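PDB 6DRU: glycosyl hydrolases family 31 family protein from Aspergillus niger, which catalyses the hydrolytic release of terminal alpha-linked xylose from the non-reducing terminal glucose of xyloglucan oligosaccharides. Local coordinates for residues Q287-Q292 against M321-P326; F375-S378 against Y384-K387; N391-Q396 against M482-D487. One frame throughout, in Å; residues are numbered along the deposited sequence.

Interaction 1: Q287-Q292 against M321-P326; sequences QSWAHQ and MASLWP. With NAG (2-acetamido-2-deoxy-beta-D-glucopyranose), chain D.
The carbonyl oxygen of Ser323 is approached from two quarters: a water donates to Ser323 O over 2.6 Å, and the rim of the Trp289 indole lies beside it, with Trp289 CZ3 3.5 Å from Ser323 O and the oxygen in the plane of the ring. These elements belong to a TIM barrel. Segment 287-292 is part of the beta-alpha loop that follows strand 281-284, and it folds against the C-terminal part of the neighbouring parallel strand 319-328. The same water joins Ser288 OG to Ser323 O, linking loop and strand; the short serine side chain brings its hydroxyl to both Asp285 O and the water.

Trp289 provides most of the apolar contact. Its CG sits between the backbone N and the carbonyl carbon (chi1 45°), which turns the six-membered ring inward to the strand. Trp289 CH2 meets Trp325 CD1 at 3.9 Å; the two ring planes are inclined by 56°, neither stacked nor T-shaped. A broad, flat indole suits this place, spanning from loop to strand and also meeting the backbone at Leu324 CA. The backbone N of Gln287 lies over one face of the Trp289 ring, toward its rim.

Trp325 belongs to the xylose pocket, and its ring also meets those of Tyr286 and Trp357, so Trp289 is a second-shell neighbour behind a sugar-binding indole. On the outer side of the loop a glycan carried by the protein rests on the same residues: NAG O6 makes a weak hydrogen bond of 3.3 Å to Trp289 O.

Interaction 2: F375-S378 against Y384-K387; sequences FLWS and YYDK
Trp377 directs the edge of its six-membered ring at one face of Tyr385, with Trp377 CH2 3.8 Å from Tyr385 CD2. The pair is an offset edge-to-face contact between residues i and i+8 of helix 370-385 in the TIM-barrel domain, linking two positions a little over two turns apart, their CA atoms 9.3 Å from each other. The ring planes meet at 61°, their centroids 5.7 Å apart. An indole is long enough to bridge that separation: Trp377 CG is anti to the backbone N (chi1 -177°), and the benzo end extends along the helix to the phenol.

Further out, Phe392 of strand 391-394 packs against the Trp377 ring. Tyr385 is buried against Phe451, Ala454 and Thr455 of helix 439-455 and meets His465 edge-to-face; this mostly hydrophobic setting, where the two helices pack together, suits a large aromatic ring.

Asp386 is the first residue to leave helical angles; its OD1 lies at the edge of the Tyr385 ring and forms a salt bridge with Lys381. Next to Trp377, Ser378 folds its short side chain back on the helix, and OG donates to Phe375 O at 2.6 Å, tilted 33° from the carbonyl plane.

Interaction 3: N391-Q396 against M482-D487; sequences NFWIDQ and MIWSGD. With XYS (alpha-D-xylopyranose), chain N; BGC (beta-D-glucopyranose), chain F.
The active site brings Trp393, Asp395, Trp484 and Asp487 together around a bound xylose. Trp393 turns its pyrrole edge to the face of Trp484 in an offset edge-to-face pair, planes at 69° and centroids 4.8 Å apart. The Trp393 indole, its CG anti to the backbone N (chi1 -174°), continues past this contact to place CZ2 3.2 Å from XYS O3. Trp484 reaches the sugar by its own rim, with XYS O2 in the ring plane, and the same rim faces the carboxylate of Asp395. Both indoles thus present an edge to the xylose, Trp393 near O3 and Trp484 near O2.

Strands 391-394 and 481-484 of the TIM barrel are separated by strand 467-469, and the contact is made by side chains reaching over the C-terminal ends of the strands, where TIM-barrel enzymes carry their catalytic groups. Asp395, an active-site residue, lays OD1 2.7 Å from XYS O5 and 3.0 Å from XYS C1, as expected of the nucleophile in a retaining family 31 enzyme. Asp487 accepts from the anomeric hydroxyl XYS O1 at OD2 over 3.0 Å, a position that fits the proton donor. Asp395 OD2 and Asp487 OD1 are 5.9 Å apart.

All three contacts belong to the TIM-barrel domain but to different layers of it. Interaction 3 is buried at the sugar site, where carboxylates and indoles meet the bound xylose. Interaction 1, also buried, reaches the site through Trp325, while Trp289 backs it from the second shell; its strand pairs with 391-394 through Ala322 O to Trp393 N (2.7 Å) and Trp393 O to Leu324 N (3.0 Å), probable hydrogen bonds. Interaction 2 is only partly buried and lies within one outer helix. It relies on ring contact alone, whereas interaction 1 adds a water bridge. The helix packs on both strands, Tyr384 against Ala322 and Trp377 against Phe392, through apolar surfaces.

Interaction 1: Q287-Q292 against M321-P326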
loop_
_atom_site.group_PDB
_atom_site.type_symbol
_atom_site.label_atom_id
_atom_site.label_comp_id
_atom_site.label_asym_id
_atom_site.label_seq_id
_atom_site.Cartn_x
_atom_site.Cartn_y
_atom_site.Cartn_z
ATOM N N GLN A 287 -13.176 15.778 33.415
ATOM C CA GLN A 287 -13.694 14.752 34.321
ATOM C C GLN A 287 -14.911 15.227 35.110
ATOM O O GLN A 287 -15.286 14.608 36.111
ATOM C CB GLN A 287 -12.604 14.250 35.275
ATOM C CG GLN A 287 -11.379 13.680 34.575
ATOM C CD GLN A 287 -11.679 12.402 33.811
ATOM O OE1 GLN A 287 -12.212 12.437 32.701
ATOM N NE2 GLN A 287 -11.338 11.265 34.405
ATOM N N SER A 288 -15.541 16.314 34.671
ATOM C CA SER A 288 -16.730 16.852 35.315
ATOM C C SER A 288 -18.018 16.336 34.689
ATOM O O SER A 288 -19.098 16.836 35.019
ATOM C CB SER A 288 -16.704 18.382 35.267
ATOM O OG SER A 288 -16.395 18.844 33.962
ATOM N N TRP A 289 -17.928 15.351 33.804
ATOM C CA TRP A 289 -19.074 14.778 33.116
ATOM C C TRP A 289 -19.352 13.375 33.638
ATOM O O TRP A 289 -18.538 12.769 34.340
ATOM C CB TRP A 289 -18.830 14.744 31.604
ATOM C CG TRP A 289 -17.459 14.254 31.247
ATOM C CD1 TRP A 289 -17.004 12.967 31.307
ATOM C CD2 TRP A 289 -16.359 15.046 30.780
ATOM N NE1 TRP A 289 -15.690 12.910 30.905
ATOM C CE2 TRP A 289 -15.272 14.173 30.576
ATOM C CE3 TRP A 289 -16.190 16.409 30.514
ATOM C CZ2 TRP A 289 -14.033 14.618 30.118
ATOM C CZ3 TRP A 289 -14.960 16.848 30.060
ATOM C CH2 TRP A 289 -13.898 15.955 29.866
ATOM N N ALA A 290 -20.527 12.856 33.278
ATOM C CA ALA A 290 -20.878 11.494 33.662
ATOM C C ALA A 290 -20.203 10.469 32.758
ATOM O O ALA A 290 -19.686 9.457 33.243
ATOM C CB ALA A 290 -22.396 11.317 33.638
ATOM N N HIS A 291 -20.197 10.715 31.449
ATOM C CA HIS A 291 -19.582 9.810 30.490
ATOM C C HIS A 291 -18.868 10.613 29.413
ATOM O O HIS A 291 -19.227 11.759 29.129
ATOM C CB HIS A 291 -20.619 8.881 29.841
ATOM C CG HIS A 291 -21.569 8.256 30.816
ATOM N ND1 HIS A 291 -22.844 8.738 31.025
ATOM C CD2 HIS A 291 -21.433 7.187 31.636
ATOM C CE1 HIS A 291 -23.451 7.994 31.932
ATOM N NE2 HIS A 291 -22.617 7.046 32.318
ATOM N N GLN A 292 -17.851 9.995 28.812
ATOM C CA GLN A 292 -17.138 10.603 27.692
ATOM C C GLN A 292 -18.070 10.674 26.489
ATOM O O GLN A 292 -18.473 9.641 25.944
ATOM C CB GLN A 292 -15.887 9.799 27.357
ATOM C CG GLN A 292 -14.784 9.886 28.389
ATOM C CD GLN A 292 -13.563 9.084 27.986
ATOM O OE1 GLN A 292 -12.739 9.539 27.193
ATOM N NE2 GLN A 292 -13.445 7.878 28.528
ATOM N N MET A 321 -15.865 29.209 32.226
ATOM C CA MET A 321 -15.395 28.362 31.140
ATOM C C MET A 321 -15.415 26.912 31.601
ATOM O O MET A 321 -15.068 26.615 32.747
ATOM C CB MET A 321 -13.978 28.752 30.690
ATOM C CG MET A 321 -13.391 27.838 29.628
ATOM S SD MET A 321 -11.779 28.370 29.023
ATOM C CE MET A 321 -12.242 29.767 28.001
ATOM N N ALA A 322 -15.823 26.014 30.706
ATOM C CA ALA A 322 -15.908 24.595 31.012
ATOM C C ALA A 322 -15.135 23.795 29.972
ATOM O O ALA A 322 -14.933 24.237 28.838
ATOM C CB ALA A 322 -17.363 24.118 31.070
ATOM N N SER A 323 -14.714 22.600 30.373
ATOM C CA SER A 323 -13.856 21.748 29.563
ATOM C C SER A 323 -14.663 20.667 28.858
ATOM O O SER A 323 -15.666 20.170 29.378
ATOM C CB SER A 323 -12.775 21.095 30.428
ATOM O OG SER A 323 -12.134 20.035 29.739
ATOM N N LEU A 324 -14.211 20.305 27.659
ATOM C CA LEU A 324 -14.791 19.194 26.919
ATOM C C LEU A 324 -13.691 18.498 26.130
ATOM O O LEU A 324 -12.790 19.151 25.597
ATOM C CB LEU A 324 -15.912 19.654 25.978
ATOM C CG LEU A 324 -15.554 20.614 24.842
ATOM C CD1 LEU A 324 -16.307 20.246 23.575
ATOM C CD2 LEU A 324 -15.857 22.047 25.243
ATOM N N TRP A 325 -13.765 17.173 26.076
ATOM C CA TRP A 325 -12.856 16.359 25.288
ATOM C C TRP A 325 -13.564 15.824 24.046
ATOM O O TRP A 325 -14.786 15.645 24.053
ATOM C CB TRP A 325 -12.311 15.181 26.102
ATOM C CG TRP A 325 -11.156 15.530 26.985
ATOM C CD1 TRP A 325 -10.875 16.747 27.531
ATOM C CD2 TRP A 325 -10.119 14.644 27.425
ATOM N NE1 TRP A 325 -9.729 16.674 28.285
ATOM C CE2 TRP A 325 -9.246 15.392 28.237
ATOM C CE3 TRP A 325 -9.847 13.289 27.213
ATOM C CZ2 TRP A 325 -8.121 14.832 28.837
ATOM C CZ3 TRP A 325 -8.729 12.735 27.808
ATOM C CH2 TRP A 325 -7.880 13.506 28.610
ATOM N N PRO A 326 -12.828 15.567 22.962
ATOM C CA PRO A 326 -13.455 15.042 21.743
ATOM C C PRO A 326 -13.750 13.552 21.789
ATOM O O PRO A 326 -14.298 13.019 20.816
ATOM C CB PRO A 326 -12.410 15.360 20.665
ATOM C CG PRO A 326 -11.111 15.279 21.391
ATOM C CD PRO A 326 -11.379 15.783 22.789
HETATM C C1 NAG D . -13.556 8.100 35.069
HETATM C C2 NAG D . -13.247 7.521 36.436
HETATM C C3 NAG D . -14.287 7.772 37.471
HETATM C C4 NAG D . -14.880 9.161 37.374
HETATM C C5 NAG D . -15.265 9.462 35.946
HETATM C C6 NAG D . -15.861 10.849 35.854
HETATM C C7 NAG D . -11.798 5.557 36.055
HETATM C C8 NAG D . -11.651 4.059 35.894
HETATM N N2 NAG D . -13.081 6.118 36.285
HETATM O O3 NAG D . -13.729 7.555 38.747
HETATM O O4 NAG D . -16.023 9.232 38.191
HETATM O O5 NAG D . -14.102 9.390 35.162
HETATM O O6 NAG D . -15.574 11.406 34.592
HETATM O O7 NAG D . -10.821 6.276 35.990
HETATM O O HOH W 1 -17.515 20.182 31.230
#

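Interaction 2: F375-S378 against Y384-K387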
loop_
_atom_site.group_PDB
_atom_site.type_symbol
_atom_site.label_atom_id
_atom_site.label_comp_id
_atom_site.label_asym_id
_atom_site.label_seq_id
_atom_site.Cartn_x
_atom_site.Cartn_y
_atom_site.Cartn_z
ATOM N N PHE A 375 -23.870 18.754 15.848
ATOM C CA PHE A 375 -24.288 17.903 16.954
ATOM C C PHE A 375 -23.624 18.328 18.254
ATOM O O PHE A 375 -24.264 18.340 19.313
ATOM C CB PHE A 375 -23.967 16.442 16.640
ATOM C CG PHE A 375 -24.452 15.471 17.684
ATOM C CD1 PHE A 375 -23.697 15.205 18.815
ATOM C CD2 PHE A 375 -25.660 14.818 17.526
ATOM C CE1 PHE A 375 -24.143 14.315 19.770
ATOM C CE2 PHE A 375 -26.109 13.925 18.476
ATOM C CZ PHE A 375 -25.349 13.674 19.599
ATOM N N LEU A 376 -22.341 18.688 18.194
ATOM C CA LEU A 376 -21.614 19.000 19.419
ATOM C C LEU A 376 -22.024 20.357 19.978
ATOM O O LEU A 376 -22.117 20.525 21.199
ATOM C CB LEU A 376 -20.109 18.950 19.159
ATOM C CG LEU A 376 -19.199 19.647 20.169
ATOM C CD1 LEU A 376 -19.200 18.900 21.490
ATOM C CD2 LEU A 376 -17.789 19.753 19.613
ATOM N N TRP A 377 -22.297 21.332 19.105
ATOM C CA TRP A 377 -22.759 22.624 19.598
ATOM C C TRP A 377 -24.156 22.529 20.189
ATOM O O TRP A 377 -24.467 23.235 21.154
ATOM C CB TRP A 377 -22.734 23.674 18.489
ATOM C CG TRP A 377 -23.133 25.016 19.004
ATOM C CD1 TRP A 377 -24.257 25.718 18.685
ATOM C CD2 TRP A 377 -22.422 25.808 19.962
ATOM N NE1 TRP A 377 -24.283 26.906 19.376
ATOM C CE2 TRP A 377 -23.169 26.984 20.167
ATOM C CE3 TRP A 377 -21.222 25.640 20.662
ATOM C CZ2 TRP A 377 -22.754 27.988 21.040
ATOM C CZ3 TRP A 377 -20.814 26.636 21.529
ATOM C CH2 TRP A 377 -21.578 27.795 21.711
ATOM N N SER A 378 -25.011 21.674 19.625
ATOM C CA SER A 378 -26.338 21.479 20.197
ATOM C C SER A 378 -26.250 20.974 21.632
ATOM O O SER A 378 -27.138 21.254 22.446
ATOM C CB SER A 378 -27.145 20.510 19.335
ATOM O OG SER A 378 -26.698 19.179 19.520
ATOM N N TYR A 384 -24.465 24.258 28.564
ATOM C CA TYR A 384 -23.499 25.229 29.060
ATOM C C TYR A 384 -23.885 26.653 28.675
ATOM O O TYR A 384 -24.139 27.487 29.550
ATOM C CB TYR A 384 -22.099 24.909 28.532
ATOM C CG TYR A 384 -21.515 23.608 29.037
ATOM C CD1 TYR A 384 -20.847 23.548 30.254
ATOM C CD2 TYR A 384 -21.621 22.441 28.291
ATOM C CE1 TYR A 384 -20.309 22.362 30.717
ATOM C CE2 TYR A 384 -21.084 21.250 28.746
ATOM C CZ TYR A 384 -20.429 21.218 29.960
ATOM O OH TYR A 384 -19.891 20.038 30.421
ATOM N N TYR A 385 -23.923 26.935 27.369
ATOM C CA TYR A 385 -24.098 28.307 26.899
ATOM C C TYR A 385 -25.406 28.909 27.400
ATOM O O TYR A 385 -25.435 30.052 27.870
ATOM C CB TYR A 385 -24.038 28.349 25.371
ATOM C CG TYR A 385 -23.842 29.735 24.795
ATOM C CD1 TYR A 385 -24.929 30.557 24.525
ATOM C CD2 TYR A 385 -22.571 30.215 24.508
ATOM C CE1 TYR A 385 -24.754 31.822 23.995
ATOM C CE2 TYR A 385 -22.387 31.480 23.976
ATOM C CZ TYR A 385 -23.481 32.278 23.721
ATOM O OH TYR A 385 -23.303 33.537 23.191
ATOM N N ASP A 386 -26.499 28.154 27.309
ATOM C CA ASP A 386 -27.791 28.617 27.801
ATOM C C ASP A 386 -27.915 28.521 29.314
ATOM O O ASP A 386 -29.016 28.704 29.846
ATOM C CB ASP A 386 -28.926 27.825 27.145
ATOM C CG ASP A 386 -29.122 28.185 25.686
ATOM O OD1 ASP A 386 -28.414 29.092 25.196
ATOM O OD2 ASP A 386 -29.984 27.562 25.032
ATOM N N LYS A 387 -26.818 28.239 30.018
ATOM C CA LYS A 387 -26.842 28.106 31.469
ATOM C C LYS A 387 -25.731 28.913 32.135
ATOM O O LYS A 387 -25.369 28.629 33.283
ATOM C CB LYS A 387 -26.760 26.631 31.866
ATOM C CG LYS A 387 -27.962 25.802 31.413
ATOM C CD LYS A 387 -27.872 24.377 31.933
ATOM C CE LYS A 387 -29.074 23.539 31.553
ATOM N NZ LYS A 387 -28.924 22.145 32.058
#

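Interaction 3: N391-Q396 against M482-D487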
loop_
_atom_site.group_PDB
_atom_site.type_symbol
_atom_site.label_atom_id
_atom_site.label_comp_id
_atom_site.label_asym_id
_atom_site.label_seq_id
_atom_site.Cartn_x
_atom_site.Cartn_y
_atom_site.Cartn_z
ATOM N N ASN A 391 -18.036 30.233 27.685
ATOM C CA ASN A 391 -16.685 30.074 27.169
ATOM C C ASN A 391 -16.290 28.613 27.319
ATOM O O ASN A 391 -16.675 27.960 28.293
ATOM C CB ASN A 391 -15.702 30.985 27.909
ATOM C CG ASN A 391 -16.116 32.445 27.856
ATOM O OD1 ASN A 391 -15.796 33.160 26.906
ATOM N ND2 ASN A 391 -16.839 32.892 28.878
ATOM N N PHE A 392 -15.538 28.091 26.353
ATOM C CA PHE A 392 -15.331 26.652 26.263
ATOM C C PHE A 392 -13.853 26.310 26.158
ATOM O O PHE A 392 -13.094 26.975 25.449
ATOM C CB PHE A 392 -16.100 26.077 25.078
ATOM C CG PHE A 392 -17.586 26.175 25.236
ATOM C CD1 PHE A 392 -18.265 25.279 26.041
ATOM C CD2 PHE A 392 -18.301 27.181 24.607
ATOM C CE1 PHE A 392 -19.633 25.369 26.201
ATOM C CE2 PHE A 392 -19.672 27.278 24.766
ATOM C CZ PHE A 392 -20.338 26.370 25.564
ATOM N N TRP A 393 -13.462 25.259 26.868
ATOM C CA TRP A 393 -12.086 24.776 26.923
ATOM C C TRP A 393 -12.022 23.484 26.115
ATOM O O TRP A 393 -12.381 22.412 26.611
ATOM C CB TRP A 393 -11.657 24.563 28.372
ATOM C CG TRP A 393 -10.217 24.212 28.552
ATOM C CD1 TRP A 393 -9.259 24.157 27.585
ATOM C CD2 TRP A 393 -9.566 23.871 29.782
ATOM N NE1 TRP A 393 -8.055 23.800 28.136
ATOM C CE2 TRP A 393 -8.215 23.619 29.483
ATOM C CE3 TRP A 393 -9.998 23.753 31.107
ATOM C CZ2 TRP A 393 -7.289 23.257 30.459
ATOM C CZ3 TRP A 393 -9.078 23.395 32.075
ATOM C CH2 TRP A 393 -7.738 23.149 31.746
ATOM N N ILE A 394 -11.576 23.591 24.865
ATOM C CA ILE A 394 -11.535 22.447 23.953
ATOM C C ILE A 394 -10.149 21.821 24.066
ATOM O O ILE A 394 -9.221 22.146 23.324
ATOM C CB ILE A 394 -11.894 22.839 22.526
ATOM C CG1 ILE A 394 -11.351 24.233 22.199
ATOM C CG2 ILE A 394 -13.388 22.772 22.370
ATOM C CD1 ILE A 394 -11.603 24.674 20.771
ATOM N N ASP A 395 -10.022 20.895 25.004
ATOM C CA ASP A 395 -8.756 20.295 25.378
ATOM C C ASP A 395 -8.575 18.956 24.673
ATOM O O ASP A 395 -9.548 18.292 24.306
ATOM C CB ASP A 395 -8.706 20.116 26.898
ATOM C CG ASP A 395 -7.389 19.561 27.386
ATOM O OD1 ASP A 395 -7.421 18.700 28.290
ATOM O OD2 ASP A 395 -6.333 19.963 26.855
ATOM N N GLN A 396 -7.311 18.579 24.467
ATOM C CA GLN A 396 -6.946 17.234 24.016
ATOM C C GLN A 396 -7.528 16.908 22.643
ATOM O O GLN A 396 -7.948 15.779 22.380
ATOM C CB GLN A 396 -7.364 16.182 25.044
ATOM C CG GLN A 396 -6.487 16.176 26.272
ATOM C CD GLN A 396 -5.482 15.050 26.252
ATOM O OE1 GLN A 396 -5.839 13.895 26.035
ATOM N NE2 GLN A 396 -4.216 15.380 26.474
ATOM N N MET A 482 -7.809 31.091 21.886
ATOM C CA MET A 482 -6.448 31.296 22.361
ATOM C C MET A 482 -5.751 29.952 22.529
ATOM O O MET A 482 -6.368 28.967 22.947
ATOM C CB MET A 482 -6.431 32.073 23.682
ATOM C CG MET A 482 -7.102 31.357 24.841
ATOM S SD MET A 482 -7.049 32.297 26.379
ATOM C CE MET A 482 -8.482 33.353 26.179
ATOM N N ILE A 483 -4.466 29.916 22.192
ATOM C CA ILE A 483 -3.660 28.703 22.268
ATOM C C ILE A 483 -2.832 28.758 23.542
ATOM O O ILE A 483 -2.334 29.825 23.924
ATOM C CB ILE A 483 -2.751 28.575 21.028
ATOM C CG1 ILE A 483 -3.575 28.628 19.739
ATOM C CG2 ILE A 483 -1.949 27.285 21.076
ATOM C CD1 ILE A 483 -4.530 27.480 19.572
ATOM N N TRP A 484 -2.679 27.614 24.208
ATOM C CA TRP A 484 -1.802 27.522 25.364
ATOM C C TRP A 484 -0.842 26.357 25.169
ATOM O O TRP A 484 -1.135 25.402 24.444
ATOM C CB TRP A 484 -2.597 27.397 26.683
ATOM C CG TRP A 484 -2.779 26.015 27.235
ATOM C CD1 TRP A 484 -2.002 25.405 28.177
ATOM C CD2 TRP A 484 -3.831 25.093 26.927
ATOM N NE1 TRP A 484 -2.488 24.152 28.456
ATOM C CE2 TRP A 484 -3.611 23.935 27.701
ATOM C CE3 TRP A 484 -4.929 25.125 26.062
ATOM C CZ2 TRP A 484 -4.448 22.823 27.639
ATOM C CZ3 TRP A 484 -5.759 24.020 26.002
ATOM C CH2 TRP A 484 -5.511 22.883 26.782
ATOM N N SER A 485 0.319 26.453 25.817
ATOM C CA SER A 485 1.465 25.611 25.495
ATOM C C SER A 485 1.327 24.165 25.959
ATOM O O SER A 485 2.275 23.395 25.774
ATOM C CB SER A 485 2.732 26.222 26.093
ATOM O OG SER A 485 2.618 26.354 27.499
ATOM N N GLY A 486 0.205 23.771 26.550
ATOM C CA GLY A 486 0.003 22.374 26.887
ATOM C C GLY A 486 0.638 21.966 28.207
ATOM O O GLY A 486 0.977 22.792 29.063
ATOM N N ASP A 487 0.804 20.654 28.361
ATOM C CA ASP A 487 1.260 20.069 29.617
ATOM C C ASP A 487 2.765 20.251 29.774
ATOM O O ASP A 487 3.551 19.699 28.996
ATOM C CB ASP A 487 0.891 18.590 29.674
ATOM C CG ASP A 487 -0.603 18.369 29.765
ATOM O OD1 ASP A 487 -1.342 19.367 29.897
ATOM O OD2 ASP A 487 -1.037 17.200 29.703
HETATM C C1 XYS N . -4.925 17.911 29.782
HETATM C C2 XYS N . -4.781 19.415 29.728
HETATM C C3 XYS N . -4.800 19.962 31.138
HETATM C C4 XYS N . -6.034 19.466 31.860
HETATM C C5 XYS N . -6.115 17.960 31.737
HETATM O O1 XYS N . -3.868 17.367 30.535
HETATM O O2 XYS N . -3.568 19.753 29.098
HETATM O O3 XYS N . -4.809 21.370 31.101
HETATM O O4 XYS N . -5.954 19.821 33.220
HETATM O O5 XYS N . -6.159 17.585 30.378
HETATM C C2 BGC F . -1.152 11.605 30.945
HETATM C C3 BGC F . -1.552 12.006 29.568
HETATM C C4 BGC F . -2.968 12.612 29.594
HETATM C C5 BGC F . -3.054 13.689 30.639
HETATM C C6 BGC F . -4.489 14.188 30.744
HETATM C C1 BGC F . -1.277 12.814 31.836
HETATM O O2 BGC F . 0.209 11.121 30.956
HETATM O O3 BGC F . -1.527 10.895 28.747
HETATM O O4 BGC F . -3.269 13.170 28.335
HETATM O O5 BGC F . -2.657 13.181 31.898
HETATM O O6 BGC F . -4.663 14.874 31.965
#